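Local coordinates for 1,4-dihydroxy-6-naphtoate synthase (Archaeoglobus fulgidus, PDB 1ZBM), which probably converts cyclic dehypoxanthinylfutalosinate into 1,4-dihydroxy-6-naphthoate and dihydroxyacetone, a step of menaquinone biosynthesis, at residues 75-80 / 186-191. Residues are numbered along the deposited sequence; the frame is centred on the assembly and turned at random.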
ATOM      1  N   LYS A  75      11.947  -0.391 -15.445  1.00 23.97           N
ATOM      2  CA  LYS A  75      13.055  -0.908 -14.658  1.00 23.33           C
ATOM      3  C   LYS A  75      12.604  -1.926 -13.606  1.00 22.25           C
ATOM      4  O   LYS A  75      13.413  -2.697 -13.085  1.00 21.43           O
ATOM      5  CB  LYS A  75      13.783   0.249 -13.972  1.00 25.18           C
ATOM      6  CG  LYS A  75      14.608   1.127 -14.911  1.00 25.74           C
ATOM      7  CD  LYS A  75      15.653   0.305 -15.660  1.00 25.72           C
ATOM      8  CE  LYS A  75      16.784   1.177 -16.167  1.00 27.42           C
ATOM      9  NZ  LYS A  75      16.276   2.432 -16.773  1.00 27.04           N
ATOM     10  N   TYR A  76      11.309  -1.936 -13.314  1.00 18.87           N
ATOM     11  CA  TYR A  76      10.752  -2.832 -12.309  1.00 17.45           C
ATOM     12  C   TYR A  76       9.607  -3.679 -12.841  1.00 16.81           C
ATOM     13  O   TYR A  76       8.924  -3.280 -13.780  1.00 17.46           O
ATOM     14  CB  TYR A  76      10.228  -2.007 -11.130  1.00 16.70           C
ATOM     15  CG  TYR A  76      11.285  -1.483 -10.176  1.00 14.79           C
ATOM     16  CD1 TYR A  76      11.863  -2.320  -9.220  1.00 13.95           C
ATOM     17  CD2 TYR A  76      11.704  -0.153 -10.229  1.00 12.19           C
ATOM     18  CE1 TYR A  76      12.830  -1.850  -8.337  1.00 13.24           C
ATOM     19  CE2 TYR A  76      12.672   0.330  -9.354  1.00 15.22           C
ATOM     20  CZ  TYR A  76      13.233  -0.526  -8.410  1.00 13.34           C
ATOM     21  OH  TYR A  76      14.208  -0.067  -7.568  1.00  9.67           O
ATOM     22  N   ARG A  77       9.400  -4.852 -12.252  1.00 16.37           N
ATOM     23  CA  ARG A  77       8.266  -5.685 -12.641  1.00 16.67           C
ATOM     24  C   ARG A  77       7.546  -6.070 -11.356  1.00 16.12           C
ATOM     25  O   ARG A  77       8.145  -6.072 -10.278  1.00 16.24           O
ATOM     26  CB  ARG A  77       8.699  -6.938 -13.397  1.00 18.86           C
ATOM     27  CG  ARG A  77       9.205  -8.069 -12.549  1.00 21.90           C
ATOM     28  CD  ARG A  77       9.392  -9.300 -13.413  1.00 21.27           C
ATOM     29  NE  ARG A  77      10.092 -10.363 -12.704  1.00 21.42           N
ATOM     30  CZ  ARG A  77       9.560 -11.091 -11.729  1.00 21.42           C
ATOM     31  NH1 ARG A  77       8.306 -10.874 -11.337  1.00 19.18           N
ATOM     32  NH2 ARG A  77      10.283 -12.045 -11.153  1.00 18.68           N
ATOM     33  N   ILE A  78       6.261  -6.381 -11.466  1.00 15.13           N
ATOM     34  CA  ILE A  78       5.475  -6.734 -10.298  1.00 14.16           C
ATOM     35  C   ILE A  78       5.780  -8.130  -9.794  1.00 14.70           C
ATOM     36  O   ILE A  78       5.777  -9.093 -10.560  1.00 14.05           O
ATOM     37  CB  ILE A  78       3.974  -6.646 -10.585  1.00 14.17           C
ATOM     38  CG1 ILE A  78       3.640  -5.270 -11.173  1.00 15.46           C
ATOM     39  CG2 ILE A  78       3.198  -6.848  -9.288  1.00 12.28           C
ATOM     40  CD1 ILE A  78       2.290  -5.213 -11.869  1.00 15.90           C
ATOM     41  N   LEU A  79       6.062  -8.241  -8.500  1.00 12.59           N
ATOM     42  CA  LEU A  79       6.352  -9.549  -7.906  1.00 14.34           C
ATOM     43  C   LEU A  79       5.018 -10.224  -7.568  1.00 13.50           C
ATOM     44  O   LEU A  79       4.102  -9.580  -7.070  1.00 13.52           O
ATOM     45  CB  LEU A  79       7.201  -9.362  -6.655  1.00 15.70           C
ATOM     46  CG  LEU A  79       7.896 -10.612  -6.149  1.00 20.04           C
ATOM     47  CD1 LEU A  79       9.018 -11.037  -7.107  1.00 17.76           C
ATOM     48  CD2 LEU A  79       8.474 -10.297  -4.762  1.00 23.07           C
ATOM     49  N   SER A  80       4.900 -11.517  -7.826  1.00 13.99           N
ATOM     50  CA  SER A  80       3.631 -12.192  -7.561  1.00 15.47           C
ATOM     51  C   SER A  80       3.155 -12.109  -6.109  1.00 15.50           C
ATOM     52  O   SER A  80       1.959 -12.172  -5.854  1.00 17.54           O
ATOM     53  CB  SER A  80       3.719 -13.651  -7.997  1.00 16.39           C
ATOM     54  OG  SER A  80       4.069 -13.727  -9.386  1.00 19.46           O
ATOM     55  N   ASN A 186       4.495  -5.288  -4.586  1.00 16.00           N
ATOM     56  CA  ASN A 186       5.879  -5.582  -4.303  1.00 18.40           C
ATOM     57  C   ASN A 186       6.539  -5.572  -5.675  1.00 16.88           C
ATOM     58  O   ASN A 186       6.095  -6.264  -6.583  1.00 16.50           O
ATOM     59  CB  ASN A 186       6.050  -6.940  -3.627  1.00 20.10           C
ATOM     60  CG  ASN A 186       6.833  -6.837  -2.337  1.00 21.62           C
ATOM     61  OD1 ASN A 186       7.424  -7.813  -1.866  1.00 23.54           O
ATOM     62  ND2 ASN A 186       6.838  -5.646  -1.752  1.00 23.69           N
ATOM     63  N   ALA A 187       7.588  -4.769  -5.814  1.00 16.44           N
ATOM     64  CA  ALA A 187       8.287  -4.619  -7.078  1.00 16.29           C
ATOM     65  C   ALA A 187       9.746  -5.082  -7.021  1.00 16.70           C
ATOM     66  O   ALA A 187      10.476  -4.761  -6.076  1.00 16.08           O
ATOM     67  CB  ALA A 187       8.222  -3.160  -7.510  1.00 16.53           C
ATOM     68  N   ILE A 188      10.167  -5.827  -8.043  1.00 14.97           N
ATOM     69  CA  ILE A 188      11.541  -6.321  -8.115  1.00 15.05           C
ATOM     70  C   ILE A 188      12.231  -5.828  -9.393  1.00 14.58           C
ATOM     71  O   ILE A 188      11.701  -5.979 -10.490  1.00 14.53           O
ATOM     72  CB  ILE A 188      11.590  -7.888  -8.019  1.00 14.23           C
ATOM     73  CG1 ILE A 188      13.040  -8.386  -8.064  1.00 14.47           C
ATOM     74  CG2 ILE A 188      10.790  -8.514  -9.127  1.00 13.72           C
ATOM     75  CD1 ILE A 188      13.173  -9.847  -7.700  1.00 14.62           C
ATOM     76  N   ARG A 189      13.414  -5.232  -9.223  1.00 13.40           N
ATOM     77  CA  ARG A 189      14.188  -4.674 -10.326  1.00 14.61           C
ATOM     78  C   ARG A 189      14.346  -5.723 -11.427  1.00 14.68           C
ATOM     79  O   ARG A 189      14.506  -6.907 -11.141  1.00 15.33           O
ATOM     80  CB  ARG A 189      15.555  -4.178  -9.804  1.00 14.12           C
ATOM     81  CG  ARG A 189      16.104  -2.919 -10.509  1.00 15.60           C
ATOM     82  CD  ARG A 189      17.184  -2.177  -9.691  1.00 15.67           C
ATOM     83  NE  ARG A 189      18.395  -2.973  -9.496  1.00 17.28           N
ATOM     84  CZ  ARG A 189      19.322  -2.730  -8.568  1.00 18.77           C
ATOM     85  NH1 ARG A 189      19.189  -1.702  -7.733  1.00 16.33           N
ATOM     86  NH2 ARG A 189      20.376  -3.533  -8.467  1.00 14.94           N
ATOM     87  N   ARG A 190      14.289  -5.301 -12.685  1.00 15.56           N
ATOM     88  CA  ARG A 190      14.382  -6.251 -13.787  1.00 17.84           C
ATOM     89  C   ARG A 190      15.784  -6.764 -14.106  1.00 19.78           C
ATOM     90  O   ARG A 190      15.929  -7.748 -14.833  1.00 20.62           O
ATOM     91  CB  ARG A 190      13.761  -5.638 -15.047  1.00 20.12           C
ATOM     92  CG  ARG A 190      12.251  -5.386 -14.964  1.00 19.26           C
ATOM     93  CD  ARG A 190      11.769  -4.602 -16.184  1.00 21.46           C
ATOM     94  NE  ARG A 190      10.348  -4.268 -16.140  1.00 19.29           N
ATOM     95  CZ  ARG A 190       9.366  -5.134 -16.368  1.00 18.42           C
ATOM     96  NH1 ARG A 190       9.639  -6.398 -16.657  1.00 17.99           N
ATOM     97  NH2 ARG A 190       8.106  -4.723 -16.316  1.00 21.52           N
ATOM     98  N   ASP A 191      16.813  -6.115 -13.564  1.00 21.61           N
ATOM     99  CA  ASP A 191      18.194  -6.531 -13.831  1.00 22.93           C
ATOM    100  C   ASP A 191      18.709  -7.661 -12.934  1.00 22.50           C
ATOM    101  O   ASP A 191      19.862  -8.086 -13.066  1.00 24.62           O
ATOM    102  CB  ASP A 191      19.142  -5.338 -13.699  1.00 24.47           C
ATOM    103  CG  ASP A 191      19.348  -4.928 -12.263  1.00 25.76           C
ATOM    104  OD1 ASP A 191      18.392  -4.427 -11.642  1.00 26.31           O
ATOM    105  OD2 ASP A 191      20.465  -5.127 -11.743  1.00 30.47           O
TER
HETATM  106  O   HOH W   1      16.487  -2.941 -14.064  1.00 16.44           O
HETATM  107  O   HOH W   2      12.956  -9.216 -12.628  1.00 34.47           O
HETATM  108  O   HOH W   3       3.239  -7.522  -5.477  1.00 16.26           O
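Arg77 and Ile188 meet side by side because CG of Arg77 sits between its backbone N and carbonyl carbon (chi1 80°) and the chain then runs extended to NE, laying the guanidinium with Ile188 CG2 over the centre of one face, 3.9 Å from the guanidinium plane. Leu79, with CG anti to N (chi1 -164°), brings CD1 obliquely to the same methyl, 3.7 Å from Ile188 CG2. Were Arg77 an alanine, Ile188 CG2 would probably lose the guanidinium lying over it, and Gln197 OE1 the NH2 donor. Backbone pairing of two antiparallel strands underlies the packing: Arg77 and Ile188 form a hydrogen-bonded pair, Ile188 N reaching Arg77 O at 3.0 Å and Arg77 N returning a bond to Ile188 O, and Leu79 N binds Asn186 O at 2.8 Å. Toward the other end, Arg190 N bonds Lys75 O (2.8 Å), and the Arg190 chain runs extended alongside Lys75 and Tyr76; its guanidinium lies with one face over Arg77 CB, offset toward the rim, while its NH2 bonds the carbonyl of Asp73. The Tyr76 ring has Arg189 CG over one face and Ile188 C at its edge; CD1 lies 3.3 Å from Arg189 N, and the hydroxyl bonds Tyr59 O. Beyond this, Arg189 NE makes a salt bridge to Asp191 OD1, in the guanidinium plane, at 2.6 Å. The contact joins the outermost strand 76-86 to strand 181-189 in a five-stranded mixed sheet of this periplasmic-binding-protein-like fold, with strand 61-65 on the far side of 181-189 and helix 194-213 packing against Leu79 and Ile188.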